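Local structure of cell wall binding protein cwp8 (Peptoclostridium difficile, 5J6Q) at residues V40-V45 and Q74-Q79; D87-N92 and S170-K175. The protein is a surface protein that probably anchors itself to the cell wall through three CWB2 modules, leaving its other domains on display at the bacterial surface. All blocks are in the same frame, centred on the assembly; numbering follows the deposited sequence.

Interaction 1: V40-V45 and Q74-Q79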
ATOM      1  N   VAL A  40     -15.489  25.540 -33.072  1.00 48.11           N
ATOM      2  CA  VAL A  40     -16.431  24.441 -32.907  1.00 53.30           C
ATOM      3  C   VAL A  40     -16.278  23.850 -31.501  1.00 49.36           C
ATOM      4  O   VAL A  40     -17.201  23.177 -31.062  1.00 48.59           O
ATOM      5  CB  VAL A  40     -16.360  23.336 -33.974  1.00 49.27           C
ATOM      6  CG1 VAL A  40     -16.552  23.695 -35.462  1.00 48.58           C
ATOM      7  CG2 VAL A  40     -15.825  21.970 -33.617  1.00 47.19           C
ATOM      8  N   TYR A  41     -15.146  24.070 -30.816  1.00 43.41           N
ATOM      9  CA  TYR A  41     -15.062  23.578 -29.447  1.00 43.57           C
ATOM     10  C   TYR A  41     -15.216  24.744 -28.532  1.00 47.08           C
ATOM     11  O   TYR A  41     -14.658  25.829 -28.785  1.00 47.94           O
ATOM     12  CB  TYR A  41     -13.760  22.831 -29.164  1.00 43.22           C
ATOM     13  CG  TYR A  41     -13.723  21.563 -29.984  1.00 51.19           C
ATOM     14  CD1 TYR A  41     -12.868  21.444 -31.066  1.00 54.42           C
ATOM     15  CD2 TYR A  41     -14.574  20.499 -29.692  1.00 54.96           C
ATOM     16  CE1 TYR A  41     -12.851  20.286 -31.852  1.00 63.25           C
ATOM     17  CE2 TYR A  41     -14.572  19.339 -30.465  1.00 67.77           C
ATOM     18  CZ  TYR A  41     -13.712  19.242 -31.544  1.00 72.10           C
ATOM     19  OH  TYR A  41     -13.723  18.095 -32.304  1.00 70.03           O
ATOM     20  N   ASP A  42     -16.032  24.541 -27.480  1.00 45.58           N
ATOM     21  CA  ASP A  42     -16.260  25.539 -26.483  1.00 40.42           C
ATOM     22  C   ASP A  42     -15.245  25.130 -25.367  1.00 42.36           C
ATOM     23  O   ASP A  42     -15.364  24.074 -24.712  1.00 40.87           O
ATOM     24  CB  ASP A  42     -17.756  25.503 -26.035  1.00 45.55           C
ATOM     25  CG  ASP A  42     -17.974  26.416 -24.858  1.00 52.79           C
ATOM     26  OD1 ASP A  42     -17.036  27.105 -24.492  1.00 59.59           O
ATOM     27  OD2 ASP A  42     -19.114  26.429 -24.282  1.00 51.80           O
ATOM     28  N   ILE A  43     -14.221  25.943 -25.177  1.00 35.63           N
ATOM     29  CA  ILE A  43     -13.218  25.551 -24.233  1.00 34.87           C
ATOM     30  C   ILE A  43     -12.997  26.585 -23.106  1.00 35.33           C
ATOM     31  O   ILE A  43     -12.837  27.756 -23.373  1.00 33.74           O
ATOM     32  CB  ILE A  43     -11.941  25.369 -24.938  1.00 35.74           C
ATOM     33  CG1 ILE A  43     -12.153  24.396 -26.162  1.00 31.14           C
ATOM     34  CG2 ILE A  43     -10.899  24.907 -23.977  1.00 30.25           C
ATOM     35  CD1 ILE A  43     -10.807  23.831 -26.688  1.00 37.42           C
ATOM     36  N   LYS A  44     -12.958  26.103 -21.870  1.00 34.19           N
ATOM     37  CA  LYS A  44     -12.817  26.999 -20.747  1.00 35.00           C
ATOM     38  C   LYS A  44     -11.869  26.490 -19.755  1.00 36.23           C
ATOM     39  O   LYS A  44     -11.562  25.313 -19.694  1.00 36.79           O
ATOM     40  CB  LYS A  44     -14.195  27.154 -20.069  1.00 33.06           C
ATOM     41  CG  LYS A  44     -15.166  27.858 -20.922  1.00 32.96           C
ATOM     42  CD  LYS A  44     -16.535  27.320 -20.672  1.00 49.04           C
ATOM     43  CE  LYS A  44     -17.524  28.397 -20.466  1.00 60.67           C
ATOM     44  NZ  LYS A  44     -18.442  28.403 -21.591  1.00 58.50           N
ATOM     45  N   VAL A  45     -11.389  27.435 -18.930  1.00 34.65           N
ATOM     46  CA  VAL A  45     -10.476  27.190 -17.845  1.00 33.13           C
ATOM     47  C   VAL A  45     -11.215  27.751 -16.558  1.00 40.29           C
ATOM     48  O   VAL A  45     -11.275  28.951 -16.467  1.00 36.56           O
ATOM     49  CB  VAL A  45      -9.183  27.971 -18.141  1.00 40.05           C
ATOM     50  CG1 VAL A  45      -8.265  27.890 -16.912  1.00 42.35           C
ATOM     51  CG2 VAL A  45      -8.481  27.347 -19.398  1.00 38.63           C
ATOM     52  N   GLN A  74     -15.976  21.253 -24.843  1.00 51.52           N
ATOM     53  CA  GLN A  74     -17.240  20.682 -25.269  1.00 56.74           C
ATOM     54  C   GLN A  74     -17.540  20.963 -26.756  1.00 59.64           C
ATOM     55  O   GLN A  74     -17.589  22.116 -27.196  1.00 61.70           O
ATOM     56  CB  GLN A  74     -18.391  21.182 -24.434  1.00 56.27           C
ATOM     57  CG  GLN A  74     -19.725  20.637 -24.947  1.00 51.38           C
ATOM     58  CD  GLN A  74     -20.872  21.066 -24.056  1.00 60.81           C
ATOM     59  OE1 GLN A  74     -20.801  22.077 -23.350  1.00 61.96           O
ATOM     60  NE2 GLN A  74     -22.003  20.338 -24.135  1.00 66.45           N
ATOM     61  N   ASP A  75     -17.726  19.902 -27.518  1.00 56.42           N
ATOM     62  CA  ASP A  75     -18.021  20.074 -28.924  1.00 54.46           C
ATOM     63  C   ASP A  75     -19.414  20.648 -29.086  1.00 52.80           C
ATOM     64  O   ASP A  75     -20.363  20.129 -28.495  1.00 56.07           O
ATOM     65  CB  ASP A  75     -17.888  18.714 -29.574  1.00 55.18           C
ATOM     66  CG  ASP A  75     -18.209  18.643 -31.039  1.00 50.68           C
ATOM     67  OD1 ASP A  75     -18.762  19.610 -31.580  1.00 46.50           O
ATOM     68  OD2 ASP A  75     -17.916  17.631 -31.630  1.00 51.52           O
ATOM     69  N   LYS A  76     -19.564  21.719 -29.840  1.00 50.89           N
ATOM     70  CA  LYS A  76     -20.902  22.313 -30.008  1.00 52.19           C
ATOM     71  C   LYS A  76     -21.717  21.574 -31.107  1.00 58.39           C
ATOM     72  O   LYS A  76     -22.791  22.035 -31.451  1.00 60.50           O
ATOM     73  CB  LYS A  76     -20.788  23.788 -30.401  1.00 54.64           C
ATOM     74  CG  LYS A  76     -19.914  24.636 -29.431  1.00 55.35           C
ATOM     75  CD  LYS A  76     -19.923  26.095 -29.937  1.00 54.79           C
ATOM     76  CE  LYS A  76     -18.949  27.014 -29.206  1.00 58.13           C
ATOM     77  NZ  LYS A  76     -18.407  28.008 -30.140  1.00 53.17           N
ATOM     78  N   GLY A  77     -21.185  20.433 -31.606  1.00 58.69           N
ATOM     79  CA  GLY A  77     -21.810  19.663 -32.657  1.00 61.26           C
ATOM     80  C   GLY A  77     -21.384  20.124 -34.043  1.00 58.12           C
ATOM     81  O   GLY A  77     -21.806  21.176 -34.530  1.00 57.59           O
ATOM     82  N   HIS A  78     -20.563  19.335 -34.682  1.00 59.06           N
ATOM     83  CA  HIS A  78     -20.124  19.692 -36.024  1.00 63.73           C
ATOM     84  C   HIS A  78     -20.013  18.464 -36.902  1.00 63.81           C
ATOM     85  O   HIS A  78     -19.934  17.333 -36.404  1.00 61.52           O
ATOM     86  CB  HIS A  78     -18.714  20.356 -35.962  1.00 61.47           C
ATOM     87  CG  HIS A  78     -17.702  19.439 -35.366  1.00 60.74           C
ATOM     88  ND1 HIS A  78     -16.644  18.931 -36.086  1.00 64.14           N
ATOM     89  CD2 HIS A  78     -17.603  18.904 -34.116  1.00 56.40           C
ATOM     90  CE1 HIS A  78     -15.952  18.109 -35.306  1.00 62.15           C
ATOM     91  NE2 HIS A  78     -16.505  18.078 -34.114  1.00 59.58           N
ATOM     92  N   GLN A  79     -20.010  18.692 -38.208  1.00 66.18           N
ATOM     93  CA  GLN A  79     -19.741  17.578 -39.118  1.00 75.05           C
ATOM     94  C   GLN A  79     -19.087  18.090 -40.407  1.00 78.37           C
ATOM     95  O   GLN A  79     -19.061  19.291 -40.636  1.00 80.16           O
ATOM     96  CB  GLN A  79     -21.036  16.814 -39.450  1.00 75.33           C
ATOM     97  CG  GLN A  79     -21.700  17.274 -40.732  1.00 74.68           C
ATOM     98  CD  GLN A  79     -22.893  16.390 -41.020  1.00 75.46           C
ATOM     99  OE1 GLN A  79     -22.744  15.197 -41.276  1.00 76.72           O
ATOM    100  NE2 GLN A  79     -24.088  16.949 -40.927  1.00 70.37           N
TER
HETATM  101  O   HOH W   1     -18.995  24.199 -22.469  1.00 48.51           O
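Asp42 and Gln74 grip each other through both backbone groups: Asp42 N donates to Gln74 O (2.9 Å), and Gln74 N returns a bond to Asp42 O. They form the hydrogen-bonded pair of an antiparallel register whose next, non-hydrogen-bonded pair is Tyr41 with Asp75. One step further, where strand 68-75 has already ended, Lys76 N still reaches Val40 O (3.0 Å).

Beside the Asp42 and Gln74 pair, a water joins the side chains, lying 2.9 Å from Gln74 OE1 and more weakly bound to Asp42 OD2. The other end of that amide, NE2, is bonded to Lys175 O. Lys44 NZ adds a long, weak salt bridge to the Asp42 carboxylate. Lys76 runs along the same side, with CE 3.7 Å from Asp42 CB, and spends its ammonium on Arg39 O.

Tyr41 and Asp75 share the other face. The tyrosine's CG stands anti to its carbonyl carbon (chi1 -66°), which brings Tyr41 CE2 to 3.5 Å from Asp75 CB, with ring and carboxylate planes steeply inclined. Val40 covers the end of the contact: its CG2 branch sits over a face of the His78 imidazole in a CH-pi contact, 3.7 Å from the ring centroid. Tyr41 and His78 rings meet obliquely.

Carbon-rich surfaces thus gather where Val40, Tyr41 and His78 meet, while ions and water occupy the Asp42 side. Since Asp75 OD2 is also salt-bridged to Lys175, its charge is probably balanced locally. Water and the Asp42 side chain therefore add to the backbone pairing on one face, while on the other Asp75 ties strand 68-75 to Lys175.

Interaction 2: D87-N92 and S170-K175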
ATOM      1  N   ASP A  87     -22.172  23.474 -38.834  1.00 52.90           N
ATOM      2  CA  ASP A  87     -22.909  23.372 -37.577  1.00 59.44           C
ATOM      3  C   ASP A  87     -24.267  22.599 -37.800  1.00 63.30           C
ATOM      4  O   ASP A  87     -25.062  22.490 -36.863  1.00 62.76           O
ATOM      5  CB  ASP A  87     -23.275  24.783 -37.125  1.00 53.77           C
ATOM      6  CG  ASP A  87     -24.200  25.438 -38.134  1.00 59.62           C
ATOM      7  OD1 ASP A  87     -24.163  25.037 -39.339  1.00 61.22           O
ATOM      8  OD2 ASP A  87     -24.968  26.344 -37.743  1.00 60.96           O
ATOM      9  N   TYR A  88     -24.509  22.073 -39.016  1.00 67.09           N
ATOM     10  CA  TYR A  88     -25.846  21.540 -39.254  1.00 72.70           C
ATOM     11  C   TYR A  88     -25.933  20.160 -39.779  1.00 73.31           C
ATOM     12  O   TYR A  88     -24.964  19.574 -40.285  1.00 72.25           O
ATOM     13  CB  TYR A  88     -26.628  22.489 -40.207  1.00 72.87           C
ATOM     14  CG  TYR A  88     -26.129  22.504 -41.639  1.00 74.96           C
ATOM     15  CD1 TYR A  88     -26.695  21.676 -42.604  1.00 77.19           C
ATOM     16  CD2 TYR A  88     -25.098  23.344 -42.026  1.00 76.81           C
ATOM     17  CE1 TYR A  88     -26.238  21.685 -43.917  1.00 84.56           C
ATOM     18  CE2 TYR A  88     -24.631  23.357 -43.336  1.00 76.74           C
ATOM     19  CZ  TYR A  88     -25.201  22.528 -44.278  1.00 86.09           C
ATOM     20  OH  TYR A  88     -24.720  22.544 -45.561  1.00 91.63           O
ATOM     21  N   LYS A  89     -27.151  19.608 -39.631  1.00 75.31           N
ATOM     22  CA  LYS A  89     -27.435  18.270 -40.139  1.00 77.68           C
ATOM     23  C   LYS A  89     -28.794  18.271 -40.865  1.00 81.64           C
ATOM     24  O   LYS A  89     -29.728  18.999 -40.503  1.00 80.57           O
ATOM     25  CB  LYS A  89     -27.434  17.250 -38.996  1.00 78.04           C
ATOM     26  CG  LYS A  89     -28.361  17.644 -37.851  1.00 76.21           C
ATOM     27  CD  LYS A  89     -28.714  16.435 -36.984  1.00 77.85           C
ATOM     28  CE  LYS A  89     -29.904  16.766 -36.109  1.00 80.68           C
ATOM     29  NZ  LYS A  89     -29.856  16.063 -34.803  1.00 77.43           N
ATOM     30  N   ILE A  90     -28.894  17.466 -41.907  1.00 83.75           N
ATOM     31  CA  ILE A  90     -30.128  17.422 -42.667  1.00 83.86           C
ATOM     32  C   ILE A  90     -31.010  16.325 -42.118  1.00 80.29           C
ATOM     33  O   ILE A  90     -30.612  15.161 -42.112  1.00 74.06           O
ATOM     34  CB  ILE A  90     -29.833  17.218 -44.168  1.00 85.92           C
ATOM     35  CG1 ILE A  90     -29.134  18.468 -44.732  1.00 85.97           C
ATOM     36  CG2 ILE A  90     -31.133  16.953 -44.924  1.00 87.55           C
ATOM     37  CD1 ILE A  90     -28.647  18.292 -46.165  1.00 81.99           C
ATOM     38  N   GLU A  91     -32.194  16.707 -41.613  1.00 78.68           N
ATOM     39  CA  GLU A  91     -33.105  15.696 -41.087  1.00 80.14           C
ATOM     40  C   GLU A  91     -34.299  15.463 -42.027  1.00 79.09           C
ATOM     41  O   GLU A  91     -34.872  16.413 -42.581  1.00 76.43           O
ATOM     42  CB  GLU A  91     -33.590  16.096 -39.688  1.00 79.31           C
ATOM     43  CG  GLU A  91     -32.567  15.691 -38.642  1.00 82.24           C
ATOM     44  CD  GLU A  91     -33.017  15.989 -37.235  1.00 82.78           C
ATOM     45  OE1 GLU A  91     -32.718  15.160 -36.343  1.00 83.61           O
ATOM     46  OE2 GLU A  91     -33.654  17.047 -37.022  1.00 82.02           O
ATOM     47  N   ASN A  92     -34.676  14.195 -42.190  1.00 76.73           N
ATOM     48  CA  ASN A  92     -35.785  13.826 -43.075  1.00 74.44           C
ATOM     49  C   ASN A  92     -36.994  13.247 -42.353  1.00 72.11           C
ATOM     50  O   ASN A  92     -36.864  12.567 -41.343  1.00 69.31           O
ATOM     51  CB  ASN A  92     -35.285  12.830 -44.111  1.00 74.73           C
ATOM     52  CG  ASN A  92     -34.254  13.467 -44.995  1.00 75.34           C
ATOM     53  OD1 ASN A  92     -34.242  14.682 -45.095  1.00 79.77           O
ATOM     54  ND2 ASN A  92     -33.360  12.753 -45.648  1.00 76.40           N
ATOM     55  N   SER A 170     -31.066  21.416 -39.703  1.00 81.74           N
ATOM     56  CA  SER A 170     -31.167  21.523 -38.249  1.00 82.23           C
ATOM     57  C   SER A 170     -29.801  21.564 -37.530  1.00 77.10           C
ATOM     58  O   SER A 170     -28.754  21.271 -38.120  1.00 72.43           O
ATOM     59  CB  SER A 170     -32.013  20.370 -37.707  1.00 80.83           C
ATOM     60  OG  SER A 170     -31.327  19.137 -37.812  1.00 82.92           O
ATOM     61  N   ASP A 171     -29.835  21.911 -36.252  1.00 74.83           N
ATOM     62  CA  ASP A 171     -28.627  22.014 -35.455  1.00 75.64           C
ATOM     63  C   ASP A 171     -28.097  20.690 -34.959  1.00 72.16           C
ATOM     64  O   ASP A 171     -28.840  19.787 -34.600  1.00 71.87           O
ATOM     65  CB  ASP A 171     -28.871  22.912 -34.242  1.00 77.01           C
ATOM     66  CG  ASP A 171     -27.584  23.544 -33.712  1.00 82.62           C
ATOM     67  OD1 ASP A 171     -26.548  23.485 -34.426  1.00 81.19           O
ATOM     68  OD2 ASP A 171     -27.613  24.090 -32.585  1.00 82.21           O
ATOM     69  N   ILE A 172     -26.800  20.567 -34.966  1.00 69.43           N
ATOM     70  CA  ILE A 172     -26.160  19.386 -34.430  1.00 69.34           C
ATOM     71  C   ILE A 172     -25.952  19.727 -32.986  1.00 72.51           C
ATOM     72  O   ILE A 172     -25.084  20.540 -32.695  1.00 76.45           O
ATOM     73  CB  ILE A 172     -24.829  19.101 -35.146  1.00 65.02           C
ATOM     74  CG1 ILE A 172     -25.061  18.931 -36.650  1.00 61.88           C
ATOM     75  CG2 ILE A 172     -24.175  17.893 -34.551  1.00 53.34           C
ATOM     76  CD1 ILE A 172     -23.740  18.781 -37.373  1.00 64.69           C
ATOM     77  N   ASP A 173     -26.740  19.133 -32.066  1.00 77.86           N
ATOM     78  CA  ASP A 173     -26.656  19.461 -30.631  1.00 82.34           C
ATOM     79  C   ASP A 173     -25.267  19.325 -30.021  1.00 78.83           C
ATOM     80  O   ASP A 173     -24.482  18.492 -30.452  1.00 75.48           O
ATOM     81  CB  ASP A 173     -27.605  18.567 -29.816  1.00 86.99           C
ATOM     82  CG  ASP A 173     -29.063  18.692 -30.204  1.00 94.59           C
ATOM     83  OD1 ASP A 173     -29.505  19.827 -30.530  1.00 96.58           O
ATOM     84  OD2 ASP A 173     -29.762  17.667 -30.183  1.00 97.72           O
ATOM     85  N   SER A 174     -24.964  20.133 -28.996  1.00 78.06           N
ATOM     86  CA  SER A 174     -23.668  20.028 -28.358  1.00 79.71           C
ATOM     87  C   SER A 174     -23.502  18.614 -27.847  1.00 78.00           C
ATOM     88  O   SER A 174     -24.463  17.945 -27.503  1.00 77.69           O
ATOM     89  CB  SER A 174     -23.511  21.042 -27.222  1.00 83.03           C
ATOM     90  OG  SER A 174     -24.321  20.767 -26.088  1.00 89.45           O
ATOM     91  N   LYS A 175     -22.287  18.144 -27.843  1.00 77.94           N
ATOM     92  CA  LYS A 175     -21.971  16.816 -27.373  1.00 78.26           C
ATOM     93  C   LYS A 175     -21.665  16.944 -25.912  1.00 80.69           C
ATOM     94  O   LYS A 175     -22.146  17.897 -25.275  1.00 79.96           O
ATOM     95  CB  LYS A 175     -20.798  16.218 -28.162  1.00 85.30           C
ATOM     96  CG  LYS A 175     -21.187  15.911 -29.611  1.00 94.67           C
ATOM     97  CD  LYS A 175     -20.003  15.412 -30.439  1.00103.97           C
ATOM     98  CE  LYS A 175     -20.276  15.563 -31.927  1.00107.59           C
ATOM     99  NZ  LYS A 175     -19.141  15.075 -32.772  1.00109.50           N
TER
HETATM  100  O   HOH W   2     -28.094  16.582 -33.126  1.00 74.78           O
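Three backbone hydrogen bonds join Asp87 and Lys89 to Ser170 and Ile172, at the end of strand 165-171. Lys89 and Ser170 make a reciprocal pair, Lys89 N to Ser170 O at 2.8 Å and Ser170 N to Lys89 O at 2.9 Å, and Ile172 N extends the pattern to Asp87 O with a longer bond of 3.2 Å. Between them Tyr88 and Asp171 form a non-hydrogen-bonded antiparallel pair with diverging side chains.

Polar side chains collect around Ser170. Its OG lies 3.1 Å from Lys89 O and 3.2 Å from Glu91 OE2, two acceptors competing for one hydroxyl proton. The Lys89 chain passes alongside this hydroxyl, bringing CE to 3.2 Å from Ser170 OG, and then bends at its last torsion. There NZ forms a salt bridge with Glu91 OE1 and donates to a water that also accepts from Asp173 N, so the ammonium links both segments. Asp171 is less comfortable: OD1 comes within 3.0 Å of Asp87 O, a meeting of two acceptors.

The apolar share falls to Ile172. With CG1 anti to its carbonyl carbon (chi1 -58°), this branch turns back across the opposite backbone and places CD1 3.3 Å from Tyr88 O, while CG1 also touches Lys89 CB.

Strand 88-90 is an outer strand of a three-stranded antiparallel sheet, with 165-171 in the middle and 149-150 beyond it. Asp87 is fixed from outside by the backbone N atoms of Lys31 and Ala32, and the Tyr88 ring meets that of Tyr169 at a steep angle. Strand 79-81 borders the contact as well: Leu81 touches Tyr88, and Gln79 packs against both Lys89 and Ile172.

Overall arrangement
Both contacts are partly buried antiparallel pairings at strand ends, far from the centre of this elongated chain, but they belong to different sheets. Interaction 1 joins two inner strands of the five-stranded sheet, whereas interaction 2 attaches an edge strand to the middle of a three-stranded one. Their centres lie about 14 Å apart, and the segments meet directly: Gln79 NE2 lies 2.8 Å from Tyr88 O, a probable hydrogen bond, and Gly77 CA packs on Ile172 CG2. Aromatic and aliphatic groups close one side of interaction 1; interaction 2 relies more on a serine hydroxyl, a lysine-glutamate pair and water, with a single isoleucine supplying much of the hydrophobic cover.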